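Local structure of histidine acid phosphatase (Hafnia alvei, 4ARU) at residues A[17-22]-A[93-98]; A[21-26]-A[42-47]; A[48-53]-A[228-233]; A[325-330]-A[357-362]. The protein is a histidine acid phosphatase, a member of branch 2 of the histidine phosphatase superfamily. All coordinates share one frame; numbering follows the deposited sequence.

Contact 1 holds the pocket in which L(+)-tartaric acid is bound, and each of the other three contacts touches it. Contact 2 shares Val21 and Arg22 with it and lies about 11 Å away between centres; Arg94 NH1 reaches Gly47 O at 3.0 Å, joining the two. The chain then runs straight from 42-47 into 48-53, and the centres of contacts 2 and 3 are about 9 Å apart, with the backbone bonds Ala23 to Tyr48 and Val21 to Thr50 tying both together. Contact 4, its centre about 16 Å from that of contact 1, meets it where Thr330 O receives Arg18 NH1 at 2.8 Å, while Leu359 and Leu362 pack on His228 and Ala229 of contact 3.

Contact 1 (A[17-22]-A[93-98]); sequences SRHGVR and QRTRKT. With TLA (L(+)-tartaric acid), chain B.
His19 packs against the first turns of helix 93-106, with Arg94 lying across its ring. The histidine belongs to the run Arg18-His19-Gly20-Val21-Arg22, the RHGxR signature of the histidine acid phosphatases, which leaves the end of strand 9-18 and lines a pocket holding L(+)-tartaric acid, probably picked up from the crystallisation liquor. From the backbone outward, CB of His19 lies 3.2 Å from Thr98 OG1. CG stands between the backbone N and the carbonyl carbon (chi1 58°), folding the ring back so that ND1 can donate to Gly20 O at 2.9 Å, on a lone pair and almost straight. That bond fixes the rotation of the ring. One face takes a CH-pi contact from Arg94, whose CD sits 3.5 Å from the ring centroid; the opposite face is covered by CG of Arg18. At the tip, NE2 of His19 shares a hydrogen bond of 2.7 Å with tartrate O2, and NE of Arg94 donates to the same oxygen. The guanidinium of Arg94 is turned 76° from the imidazole, and its NH2 goes on to tartrate O1. Across the ligand, tartrate O4 is gripped three times, by NH2 of Arg18 and by NE and NH2 of Arg22, while NE of Arg18 takes O41. Asp307 and His306 also hydrogen-bond to the ligand. At the backbone end of the histidine, Thr98 OG1 accepts from Gly20 N at 3.0 Å and passes its own hydrogen to Arg94 O at 2.7 Å.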
loop_
_atom_site.group_PDB
_atom_site.type_symbol
_atom_site.label_atom_id
_atom_site.label_comp_id
_atom_site.label_asym_id
_atom_site.label_seq_id
_atom_site.Cartn_x
_atom_site.Cartn_y
_atom_site.Cartn_z
ATOM N N SER A 17 -5.187 -3.695 -2.442
ATOM C CA SER A 17 -5.538 -2.713 -1.447
ATOM C C SER A 17 -4.668 -2.814 -0.216
ATOM O O SER A 17 -4.431 -3.918 0.278
ATOM C CB SER A 17 -6.976 -2.927 -0.986
ATOM O OG SER A 17 -7.419 -1.881 -0.147
ATOM N N ARG A 18 -4.266 -1.687 0.357
ATOM C CA ARG A 18 -3.754 -1.715 1.729
ATOM C C ARG A 18 -4.914 -1.960 2.664
ATOM O O ARG A 18 -6.046 -1.531 2.414
ATOM C CB ARG A 18 -3.094 -0.410 2.073
ATOM C CG ARG A 18 -2.380 -0.366 3.421
ATOM C CD ARG A 18 -1.670 0.955 3.637
ATOM N NE ARG A 18 -1.058 0.952 4.960
ATOM C CZ ARG A 18 -0.853 2.007 5.713
ATOM N NH1 ARG A 18 -1.094 3.237 5.274
ATOM N NH2 ARG A 18 -0.369 1.851 6.938
ATOM N N HIS A 19 -4.643 -2.619 3.778
ATOM C CA HIS A 19 -5.635 -2.690 4.840
ATOM C C HIS A 19 -6.025 -1.331 5.385
ATOM O O HIS A 19 -5.430 -0.286 5.090
ATOM C CB HIS A 19 -5.098 -3.542 6.011
ATOM C CG HIS A 19 -3.828 -3.030 6.587
ATOM N ND1 HIS A 19 -3.724 -1.883 7.344
ATOM C CD2 HIS A 19 -2.571 -3.510 6.453
ATOM C CE1 HIS A 19 -2.453 -1.674 7.652
ATOM N NE2 HIS A 19 -1.739 -2.664 7.139
ATOM N N GLY A 20 -7.072 -1.336 6.179
ATOM C CA GLY A 20 -7.558 -0.141 6.788
ATOM C C GLY A 20 -6.785 0.367 7.998
ATOM O O GLY A 20 -5.754 -0.127 8.369
ATOM N N VAL A 21 -7.297 1.431 8.581
ATOM C CA VAL A 21 -6.698 2.103 9.733
ATOM C C VAL A 21 -6.495 1.094 10.835
ATOM O O VAL A 21 -7.432 0.412 11.242
ATOM C CB VAL A 21 -7.541 3.288 10.215
ATOM C CG1 VAL A 21 -6.955 3.898 11.468
ATOM C CG2 VAL A 21 -7.698 4.339 9.128
ATOM N N ARG A 22 -5.252 1.033 11.314
ATOM C CA ARG A 22 -4.843 0.132 12.373
ATOM C C ARG A 22 -4.124 0.869 13.476
ATOM O O ARG A 22 -3.573 1.970 13.265
ATOM C CB ARG A 22 -3.871 -0.873 11.784
ATOM C CG ARG A 22 -2.627 -0.304 11.099
ATOM C CD ARG A 22 -1.429 -1.262 11.014
ATOM N NE ARG A 22 -0.293 -0.664 10.321
ATOM C CZ ARG A 22 0.556 0.210 10.860
ATOM N NH1 ARG A 22 0.394 0.576 12.124
ATOM N NH2 ARG A 22 1.561 0.717 10.142
ATOM N N GLN A 93 -4.950 -10.233 11.094
ATOM C CA GLN A 93 -6.254 -9.740 11.451
ATOM C C GLN A 93 -6.600 -8.517 10.595
ATOM O O GLN A 93 -7.722 -8.367 10.067
ATOM C CB GLN A 93 -6.304 -9.423 12.961
ATOM C CG GLN A 93 -7.654 -8.943 13.487
ATOM C CD GLN A 93 -7.871 -7.455 13.458
ATOM O OE1 GLN A 93 -7.116 -6.713 12.902
ATOM N NE2 GLN A 93 -8.976 -7.037 14.071
ATOM N N ARG A 94 -5.655 -7.596 10.451
ATOM C CA ARG A 94 -5.955 -6.308 9.812
ATOM C C ARG A 94 -6.345 -6.516 8.350
ATOM O O ARG A 94 -7.205 -5.785 7.841
ATOM C CB ARG A 94 -4.805 -5.325 9.984
ATOM C CG ARG A 94 -3.459 -5.772 9.452
ATOM C CD ARG A 94 -2.387 -4.706 9.795
ATOM N NE ARG A 94 -1.048 -5.189 9.495
ATOM C CZ ARG A 94 -0.273 -5.834 10.344
ATOM N NH1 ARG A 94 -0.709 -6.100 11.566
ATOM N NH2 ARG A 94 0.928 -6.253 9.979
ATOM N N THR A 95 -5.712 -7.463 7.677
ATOM C CA THR A 95 -5.986 -7.715 6.266
ATOM C C THR A 95 -7.258 -8.593 6.098
ATOM O O THR A 95 -8.076 -8.301 5.232
ATOM C CB THR A 95 -4.771 -8.386 5.568
ATOM O OG1 THR A 95 -4.215 -9.399 6.400
ATOM C CG2 THR A 95 -3.691 -7.394 5.307
ATOM N N ARG A 96 -7.435 -9.619 6.926
ATOM C CA ARG A 96 -8.652 -10.398 6.856
ATOM C C ARG A 96 -9.859 -9.510 7.106
ATOM O O ARG A 96 -10.872 -9.589 6.383
ATOM C CB ARG A 96 -8.624 -11.575 7.838
ATOM C CG ARG A 96 -7.637 -12.638 7.438
ATOM C CD ARG A 96 -7.602 -13.873 8.301
ATOM N NE ARG A 96 -6.968 -13.607 9.598
ATOM C CZ ARG A 96 -7.611 -13.406 10.739
ATOM N NH1 ARG A 96 -8.932 -13.393 10.802
ATOM N NH2 ARG A 96 -6.896 -13.179 11.825
ATOM N N LYS A 97 -9.817 -8.655 8.135
ATOM C CA LYS A 97 -10.960 -7.840 8.434
ATOM C C LYS A 97 -11.168 -6.758 7.369
ATOM O O LYS A 97 -12.302 -6.312 7.127
ATOM C CB LYS A 97 -10.818 -7.219 9.810
ATOM C CG LYS A 97 -10.811 -8.248 10.910
ATOM C CD LYS A 97 -12.133 -8.889 11.099
ATOM C CE LYS A 97 -12.130 -9.665 12.426
ATOM N NZ LYS A 97 -13.531 -9.768 12.950
ATOM N N THR A 98 -10.102 -6.299 6.746
ATOM C CA THR A 98 -10.280 -5.401 5.594
ATOM C C THR A 98 -11.070 -6.106 4.483
ATOM O O THR A 98 -11.959 -5.528 3.903
ATOM C CB THR A 98 -8.907 -4.980 5.041
ATOM O OG1 THR A 98 -8.285 -4.123 6.023
ATOM C CG2 THR A 98 -9.023 -4.217 3.770
HETATM O O1 TLA B . 2.664 -5.493 7.953
HETATM O O11 TLA B . 3.911 -3.820 8.820
HETATM C C1 TLA B . 2.857 -4.283 8.291
HETATM C C2 TLA B . 1.729 -3.321 8.096
HETATM O O2 TLA B . 0.592 -3.999 7.580
HETATM C C3 TLA B . 2.175 -2.249 7.089
HETATM O O3 TLA B . 2.744 -2.808 5.917
HETATM C C4 TLA B . 1.014 -1.352 6.746
HETATM O O4 TLA B . 0.564 -0.614 7.670
HETATM O O41 TLA B . 0.527 -1.320 5.578
#

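Contact 2 (A[21-26]-A[42-47]); sequences VRAPTK and WPVKLG
Ala23 and Pro24 lie side by side on one face of the Trp42 indole. CD of Pro24 sits 3.5 Å from the centroid of the five-membered ring, only 13° off its normal, and CA of Ala23 stands over the six-membered ring at 3.9 Å from its centroid; both are CH-pi contacts. Val21 comes in differently, its CG1 at the edge of the indole and close to the ring plane, 4.2 Å from CZ3 of Trp42. Between these approaches the carbonyl O of Arg22 is buried near CZ3 without a hydrogen-bond partner. CB of Ala23 touches CB of Trp42, CG2 of Val44 and the carbonyl O of Lys45. The proline closes the longer RHGxRxP form of the family signature, and Trp42 covers this end of the signature with one face of its indole. Arg22 keeps its guanidinium on the pocket side: NH1 donates to Ala23 O at 3.0 Å, the oxygen lying in the guanidinium plane although the donor stands well above the carbonyl plane. Farther along, Leu46 lays its CB 3.3 Å from Pro24 O, and the same oxygen takes a weak, bent hydrogen bond from Gly47 N at 2.9 Å. The backbone of Gly47 closes to 4.0 Å between its CA and that of Thr25, and it takes a positive phi (80°) at which a CB would press on Leu46 O.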
loop_
_atom_site.group_PDB
_atom_site.type_symbol
_atom_site.label_atom_id
_atom_site.label_comp_id
_atom_site.label_asym_id
_atom_site.label_seq_id
_atom_site.Cartn_x
_atom_site.Cartn_y
_atom_site.Cartn_z
ATOM N N VAL A 21 -7.297 1.431 8.581
ATOM C CA VAL A 21 -6.698 2.103 9.733
ATOM C C VAL A 21 -6.495 1.094 10.835
ATOM O O VAL A 21 -7.432 0.412 11.242
ATOM C CB VAL A 21 -7.541 3.288 10.215
ATOM C CG1 VAL A 21 -6.955 3.898 11.468
ATOM C CG2 VAL A 21 -7.698 4.339 9.128
ATOM N N ARG A 22 -5.252 1.033 11.314
ATOM C CA ARG A 22 -4.843 0.132 12.373
ATOM C C ARG A 22 -4.124 0.869 13.476
ATOM O O ARG A 22 -3.573 1.970 13.265
ATOM C CB ARG A 22 -3.871 -0.873 11.784
ATOM C CG ARG A 22 -2.627 -0.304 11.099
ATOM C CD ARG A 22 -1.429 -1.262 11.014
ATOM N NE ARG A 22 -0.293 -0.664 10.321
ATOM C CZ ARG A 22 0.556 0.210 10.860
ATOM N NH1 ARG A 22 0.394 0.576 12.124
ATOM N NH2 ARG A 22 1.561 0.717 10.142
ATOM N N ALA A 23 -4.072 0.229 14.626
ATOM C CA ALA A 23 -3.177 0.652 15.688
ATOM C C ALA A 23 -1.720 0.440 15.217
ATOM O O ALA A 23 -1.420 -0.363 14.321
ATOM C CB ALA A 23 -3.439 -0.134 16.938
ATOM N N PRO A 24 -0.779 1.131 15.857
ATOM C CA PRO A 24 0.622 0.880 15.570
ATOM C C PRO A 24 0.955 -0.601 15.666
ATOM O O PRO A 24 0.447 -1.283 16.563
ATOM C CB PRO A 24 1.340 1.682 16.666
ATOM C CG PRO A 24 0.394 2.819 16.974
ATOM C CD PRO A 24 -0.960 2.165 16.878
ATOM N N THR A 25 1.819 -1.100 14.787
ATOM C CA THR A 25 2.201 -2.502 14.768
ATOM C C THR A 25 3.030 -2.827 16.024
ATOM O O THR A 25 2.922 -3.896 16.625
ATOM C CB THR A 25 3.002 -2.856 13.489
ATOM O OG1 THR A 25 2.362 -2.285 12.325
ATOM C CG2 THR A 25 3.056 -4.332 13.324
ATOM N N LYS A 26 3.858 -1.875 16.391
ATOM C CA LYS A 26 4.597 -1.969 17.639
ATOM C C LYS A 26 4.843 -0.582 18.188
ATOM O O LYS A 26 4.847 0.414 17.466
ATOM C CB LYS A 26 5.909 -2.730 17.444
ATOM C CG LYS A 26 6.833 -2.141 16.453
ATOM C CD LYS A 26 8.124 -2.962 16.371
ATOM C CE LYS A 26 9.006 -2.479 15.268
ATOM N NZ LYS A 26 10.330 -3.169 15.260
ATOM N N TRP A 42 -4.654 3.131 21.910
ATOM C CA TRP A 42 -5.594 2.727 20.858
ATOM C C TRP A 42 -6.640 1.761 21.419
ATOM O O TRP A 42 -6.429 1.127 22.463
ATOM C CB TRP A 42 -4.825 2.084 19.702
ATOM C CG TRP A 42 -4.173 3.121 18.879
ATOM C CD1 TRP A 42 -3.087 3.912 19.220
ATOM C CD2 TRP A 42 -4.554 3.528 17.578
ATOM N NE1 TRP A 42 -2.792 4.774 18.205
ATOM C CE2 TRP A 42 -3.681 4.567 17.185
ATOM C CE3 TRP A 42 -5.531 3.106 16.690
ATOM C CZ2 TRP A 42 -3.785 5.187 15.946
ATOM C CZ3 TRP A 42 -5.636 3.738 15.462
ATOM C CH2 TRP A 42 -4.790 4.767 15.113
ATOM N N PRO A 43 -7.791 1.646 20.745
ATOM C CA PRO A 43 -8.895 0.865 21.301
ATOM C C PRO A 43 -8.873 -0.608 20.886
ATOM O O PRO A 43 -9.831 -1.329 21.168
ATOM C CB PRO A 43 -10.116 1.558 20.722
ATOM C CG PRO A 43 -9.641 1.983 19.394
ATOM C CD PRO A 43 -8.240 2.481 19.619
ATOM N N VAL A 44 -7.763 -1.045 20.287
ATOM C CA VAL A 44 -7.573 -2.420 19.889
ATOM C C VAL A 44 -6.106 -2.752 20.130
ATOM O O VAL A 44 -5.274 -1.882 20.330
ATOM C CB VAL A 44 -7.860 -2.632 18.382
ATOM C CG1 VAL A 44 -9.322 -2.350 18.054
ATOM C CG2 VAL A 44 -6.963 -1.795 17.499
ATOM N N LYS A 45 -5.842 -4.041 20.081
ATOM C CA LYS A 45 -4.499 -4.570 20.156
ATOM C C LYS A 45 -3.599 -3.950 19.116
ATOM O O LYS A 45 -4.011 -3.653 17.999
ATOM C CB LYS A 45 -4.597 -6.068 19.940
ATOM C CG LYS A 45 -3.295 -6.831 20.110
ATOM C CD LYS A 45 -3.525 -8.295 19.960
ATOM C CE LYS A 45 -2.193 -9.026 19.995
ATOM N NZ LYS A 45 -2.443 -10.456 19.844
ATOM N N LEU A 46 -2.334 -3.806 19.455
ATOM C CA LEU A 46 -1.393 -3.325 18.500
ATOM C C LEU A 46 -1.442 -4.118 17.217
ATOM O O LEU A 46 -1.543 -5.342 17.228
ATOM C CB LEU A 46 0.002 -3.327 19.060
ATOM C CG LEU A 46 0.263 -2.330 20.190
ATOM C CD1 LEU A 46 1.735 -2.405 20.527
ATOM C CD2 LEU A 46 -0.101 -0.868 19.896
ATOM N N GLY A 47 -1.410 -3.418 16.082
ATOM C CA GLY A 47 -1.496 -4.033 14.797
ATOM C C GLY A 47 -2.861 -4.437 14.291
ATOM O O GLY A 47 -2.967 -4.825 13.120
#

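Contact 3 (A[48-53]-A[228-233]); sequences YITPRG and HAQGMP
Thr50 meets Gln230 through a short hydrogen bond, OG1 giving its proton to OE1 at 2.7 Å. The two side chains come from opposite directions, and Gln230 manages this by bending at its second torsion (63°), which swings the amide back although its CB leaves the other way. Thr50 is also the N-cap of helix 51-70: the same OG1 accepts from Gly53 N at 2.9 Å, so one hydroxyl starts this helix and holds the chain that ends another. Two residues on, Arg52 stretches out fully, CG anti to the backbone N (chi1 172°), and runs past Gln230 to the C-terminal end of helix 213-229. Its NE and NH2 both take Ala229 O, at 3.0 and 3.1 Å, a side-on grip reaching the oxygen from a single face of the carbonyl plane. CD of Arg52 passes 3.2 Å from Gln230 O, and one guanidinium face lies on the peptide between Gln230 and Gly231. Gly231 turns the chain in a Schellman motif, and having no side chain it leaves room for NH1 of Arg52. The positive group at Ala229 O, near the C-terminal end of the helix, would probably interact favourably with the helix dipole. NH2 has a further partner in His363 O. Gly53 then tucks its CA close to Ile49. The joint therefore links the start of helix 51-70 to the end of helix 213-229, with helix 359-363 packed on His228 and Ala229 and helix 93-106 against Ile49.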
loop_
_atom_site.group_PDB
_atom_site.type_symbol
_atom_site.label_atom_id
_atom_site.label_comp_id
_atom_site.label_asym_id
_atom_site.label_seq_id
_atom_site.Cartn_x
_atom_site.Cartn_y
_atom_site.Cartn_z
ATOM N N TYR A 48 -3.881 -4.341 15.123
ATOM C CA TYR A 48 -5.226 -4.683 14.645
ATOM C C TYR A 48 -5.847 -3.514 13.896
ATOM O O TYR A 48 -5.614 -2.352 14.204
ATOM C CB TYR A 48 -6.136 -5.064 15.824
ATOM C CG TYR A 48 -6.022 -6.501 16.311
ATOM C CD1 TYR A 48 -4.956 -7.329 15.954
ATOM C CD2 TYR A 48 -7.028 -7.049 17.063
ATOM C CE1 TYR A 48 -4.871 -8.641 16.426
ATOM C CE2 TYR A 48 -6.954 -8.348 17.547
ATOM C CZ TYR A 48 -5.869 -9.153 17.221
ATOM O OH TYR A 48 -5.822 -10.473 17.703
ATOM N N ILE A 49 -6.688 -3.814 12.922
ATOM C CA ILE A 49 -7.573 -2.805 12.350
ATOM C C ILE A 49 -8.573 -2.410 13.414
ATOM O O ILE A 49 -8.967 -3.217 14.255
ATOM C CB ILE A 49 -8.307 -3.340 11.111
ATOM C CG1 ILE A 49 -9.006 -2.220 10.334
ATOM C CG2 ILE A 49 -9.301 -4.406 11.464
ATOM C CD1 ILE A 49 -9.470 -2.675 8.946
ATOM N N THR A 50 -8.944 -1.144 13.483
ATOM C CA THR A 50 -9.984 -0.676 14.420
ATOM C C THR A 50 -11.369 -0.758 13.799
ATOM O O THR A 50 -11.512 -0.828 12.552
ATOM C CB THR A 50 -9.791 0.825 14.823
ATOM O OG1 THR A 50 -9.926 1.651 13.642
ATOM C CG2 THR A 50 -8.412 1.025 15.416
ATOM N N PRO A 51 -12.409 -0.730 14.640
ATOM C CA PRO A 51 -13.762 -0.725 14.056
ATOM C C PRO A 51 -13.985 0.463 13.103
ATOM O O PRO A 51 -14.645 0.342 12.053
ATOM C CB PRO A 51 -14.661 -0.753 15.271
ATOM C CG PRO A 51 -13.841 -1.430 16.332
ATOM C CD PRO A 51 -12.408 -1.057 16.071
ATOM N N ARG A 52 -13.389 1.607 13.432
ATOM C CA ARG A 52 -13.475 2.730 12.514
ATOM C C ARG A 52 -12.758 2.419 11.198
ATOM O O ARG A 52 -13.238 2.787 10.153
ATOM C CB ARG A 52 -12.913 3.998 13.173
ATOM C CG ARG A 52 -12.770 5.172 12.242
ATOM C CD ARG A 52 -12.735 6.420 13.047
ATOM N NE ARG A 52 -12.282 7.540 12.242
ATOM C CZ ARG A 52 -12.679 8.789 12.370
ATOM N NH1 ARG A 52 -13.607 9.153 13.237
ATOM N NH2 ARG A 52 -12.116 9.677 11.573
ATOM N N GLY A 53 -11.584 1.785 11.256
ATOM C CA GLY A 53 -10.880 1.357 10.074
ATOM C C GLY A 53 -11.754 0.461 9.202
ATOM O O GLY A 53 -11.772 0.560 7.964
ATOM N N HIS A 228 -4.938 10.513 13.099
ATOM C CA HIS A 228 -5.838 11.431 12.442
ATOM C C HIS A 228 -6.979 10.740 11.699
ATOM O O HIS A 228 -8.147 11.111 11.808
ATOM C CB HIS A 228 -5.038 12.339 11.515
ATOM C CG HIS A 228 -5.822 13.484 10.943
ATOM N ND1 HIS A 228 -6.055 14.655 11.633
ATOM C CD2 HIS A 228 -6.419 13.626 9.735
ATOM C CE1 HIS A 228 -6.733 15.489 10.847
ATOM N NE2 HIS A 228 -6.998 14.873 9.713
ATOM N N ALA A 229 -6.608 9.691 10.992
ATOM C CA ALA A 229 -7.589 8.893 10.264
ATOM C C ALA A 229 -8.551 8.139 11.183
ATOM O O ALA A 229 -9.697 7.894 10.807
ATOM C CB ALA A 229 -6.857 7.915 9.399
ATOM N N GLN A 230 -8.102 7.856 12.407
ATOM C CA GLN A 230 -8.862 7.200 13.457
ATOM C C GLN A 230 -9.768 8.193 14.193
ATOM O O GLN A 230 -10.620 7.814 15.027
ATOM C CB GLN A 230 -7.869 6.517 14.409
ATOM C CG GLN A 230 -8.486 5.865 15.635
ATOM C CD GLN A 230 -9.428 4.722 15.312
ATOM O OE1 GLN A 230 -9.425 4.205 14.217
ATOM N NE2 GLN A 230 -10.214 4.306 16.294
ATOM N N GLY A 231 -9.567 9.482 13.925
ATOM C CA GLY A 231 -10.318 10.494 14.612
ATOM C C GLY A 231 -10.009 10.663 16.072
ATOM O O GLY A 231 -10.839 11.155 16.872
ATOM N N MET A 232 -8.761 10.387 16.452
ATOM C CA MET A 232 -8.367 10.616 17.833
ATOM C C MET A 232 -8.466 12.094 18.150
ATOM O O MET A 232 -8.233 12.941 17.274
ATOM C CB MET A 232 -6.960 10.162 18.056
ATOM C CG MET A 232 -6.844 8.702 17.831
ATOM S SD MET A 232 -5.400 8.133 18.653
ATOM C CE MET A 232 -5.870 6.415 18.780
ATOM N N PRO A 233 -8.856 12.443 19.384
ATOM C CA PRO A 233 -9.044 13.846 19.771
ATOM C C PRO A 233 -7.733 14.603 19.814
ATOM O O PRO A 233 -7.739 15.809 19.498
ATOM C CB PRO A 233 -9.696 13.753 21.152
ATOM C CG PRO A 233 -9.278 12.430 21.698
ATOM C CD PRO A 233 -9.179 11.522 20.489
#

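Contact 4 (A[325-330]-A[357-362]); sequences GQPDNT and QTLAQL
The amide of Gln326 works through its edges. On one side NE2 donates to Gln357 O at 3.0 Å, a nearly straight bond (169°) that lies in the plane of the amide and of the accepting carbonyl alike. On the other, OE1 accepts from Asp328 N on a lone pair, in its own loop, and the two bonds together fix the rotation of the amide. Over one face, at the NE2 end, stands the backbone N of Leu359, a fellow donor; CD1 of Leu362 comes close to the edge, 3.6 Å from NE2. The side chain gets there by bending at its second torsion (51°). Beside it the ring of Pro327 crosses Leu359 at about a right angle, CD against CD2 at 4.1 Å, and Leu225 of helix 213-229 lies against both Gln326 and Leu359. Gly325, with no side chain to meet CG2 of Thr358, brings its carbonyl up to the helix start: its O accepts from Leu359 N at 2.9 Å and also takes a proton from a water that in turn accepts from Ala360 N. The helix start is completed from within, Thr358 OG1 accepting from Gln361 N at 3.0 Å and Gln361 OE1 from Thr358 N at 2.9 Å. This reciprocal pair is a capping box at the N-terminus of helix 359-363, with the 325-330 loop supplying an outside acceptor for the first turn.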
loop_
_atom_site.group_PDB
_atom_site.type_symbol
_atom_site.label_atom_id
_atom_site.label_comp_id
_atom_site.label_asym_id
_atom_site.label_seq_id
_atom_site.Cartn_x
_atom_site.Cartn_y
_atom_site.Cartn_z
ATOM N N GLY A 325 -4.639 15.699 -1.768
ATOM C CA GLY A 325 -5.340 15.607 -0.497
ATOM C C GLY A 325 -4.923 14.510 0.441
ATOM O O GLY A 325 -5.486 14.344 1.504
ATOM N N GLN A 326 -3.865 13.801 0.082
ATOM C CA GLN A 326 -3.431 12.627 0.871
ATOM C C GLN A 326 -1.901 12.570 0.893
ATOM O O GLN A 326 -1.282 12.103 -0.085
ATOM C CB GLN A 326 -4.057 11.377 0.270
ATOM C CG GLN A 326 -3.624 10.066 0.907
ATOM C CD GLN A 326 -3.759 10.095 2.414
ATOM O OE1 GLN A 326 -2.787 10.317 3.142
ATOM N NE2 GLN A 326 -4.963 9.840 2.907
ATOM N N PRO A 327 -1.294 12.993 1.991
ATOM C CA PRO A 327 0.155 13.038 2.057
ATOM C C PRO A 327 0.869 11.685 2.054
ATOM O O PRO A 327 2.021 11.653 1.628
ATOM C CB PRO A 327 0.433 13.811 3.331
ATOM C CG PRO A 327 -0.745 13.717 4.154
ATOM C CD PRO A 327 -1.916 13.477 3.239
ATOM N N ASP A 328 0.221 10.622 2.468
ATOM C CA ASP A 328 0.828 9.283 2.400
ATOM C C ASP A 328 0.607 8.703 0.983
ATOM O O ASP A 328 -0.533 8.634 0.525
ATOM C CB ASP A 328 0.122 8.414 3.445
ATOM C CG ASP A 328 0.725 7.001 3.596
ATOM O OD1 ASP A 328 1.646 6.613 2.816
ATOM O OD2 ASP A 328 0.248 6.286 4.517
ATOM N N ASN A 329 1.650 8.304 0.273
ATOM C CA ASN A 329 1.489 7.699 -1.057
ATOM C C ASN A 329 0.814 6.353 -1.021
ATOM O O ASN A 329 0.323 5.919 -2.039
ATOM C CB ASN A 329 2.838 7.502 -1.784
ATOM C CG ASN A 329 3.511 8.808 -2.166
ATOM O OD1 ASN A 329 2.879 9.849 -2.200
ATOM N ND2 ASN A 329 4.815 8.762 -2.390
ATOM N N THR A 330 0.818 5.710 0.143
ATOM C CA THR A 330 0.229 4.368 0.325
ATOM C C THR A 330 -0.703 4.420 1.529
ATOM O O THR A 330 -0.452 3.776 2.553
ATOM C CB THR A 330 1.314 3.274 0.465
ATOM O OG1 THR A 330 2.284 3.667 1.436
ATOM C CG2 THR A 330 2.031 3.016 -0.893
ATOM N N GLN A 357 -8.969 7.358 -0.126
ATOM C CA GLN A 357 -9.559 8.413 0.635
ATOM C C GLN A 357 -8.520 9.491 0.939
ATOM O O GLN A 357 -7.402 9.189 1.377
ATOM C CB GLN A 357 -10.129 7.864 1.926
ATOM C CG GLN A 357 -11.428 7.096 1.708
ATOM C CD GLN A 357 -11.581 5.892 2.613
ATOM O OE1 GLN A 357 -10.712 5.000 2.634
ATOM N NE2 GLN A 357 -12.743 5.773 3.221
ATOM N N THR A 358 -8.917 10.729 0.717
ATOM C CA THR A 358 -8.130 11.868 1.171
ATOM C C THR A 358 -7.997 11.850 2.670
ATOM O O THR A 358 -8.728 11.160 3.393
ATOM C CB THR A 358 -8.710 13.213 0.738
ATOM O OG1 THR A 358 -9.936 13.449 1.437
ATOM C CG2 THR A 358 -8.933 13.311 -0.737
ATOM N N LEU A 359 -7.035 12.592 3.181
ATOM C CA LEU A 359 -6.870 12.695 4.611
ATOM C C LEU A 359 -8.155 13.183 5.307
ATOM O O LEU A 359 -8.546 12.630 6.352
ATOM C CB LEU A 359 -5.661 13.587 4.990
ATOM C CG LEU A 359 -5.176 13.442 6.448
ATOM C CD1 LEU A 359 -4.864 12.015 6.862
ATOM C CD2 LEU A 359 -3.976 14.393 6.639
ATOM N N ALA A 360 -8.812 14.154 4.678
ATOM C CA ALA A 360 -10.095 14.676 5.171
ATOM C C ALA A 360 -11.200 13.601 5.113
ATOM O O ALA A 360 -12.025 13.507 6.031
ATOM C CB ALA A 360 -10.528 15.872 4.368
ATOM N N GLN A 361 -11.236 12.839 4.016
ATOM C CA GLN A 361 -12.255 11.806 3.889
ATOM C C GLN A 361 -12.113 10.765 4.972
ATOM O O GLN A 361 -13.134 10.214 5.461
ATOM C CB GLN A 361 -12.213 11.160 2.519
ATOM C CG GLN A 361 -12.826 12.059 1.450
ATOM C CD GLN A 361 -12.608 11.557 0.031
ATOM O OE1 GLN A 361 -11.614 10.936 -0.290
ATOM N NE2 GLN A 361 -13.585 11.836 -0.856
ATOM N N LEU A 362 -10.879 10.436 5.337
ATOM C CA LEU A 362 -10.629 9.531 6.432
ATOM C C LEU A 362 -11.064 10.169 7.758
ATOM O O LEU A 362 -11.795 9.580 8.564
ATOM C CB LEU A 362 -9.147 9.134 6.519
ATOM C CG LEU A 362 -8.622 8.310 5.368
ATOM C CD1 LEU A 362 -7.086 8.255 5.416
ATOM C CD2 LEU A 362 -9.197 6.892 5.274
HETATM O O HOH W 1 -7.458 15.895 2.679
#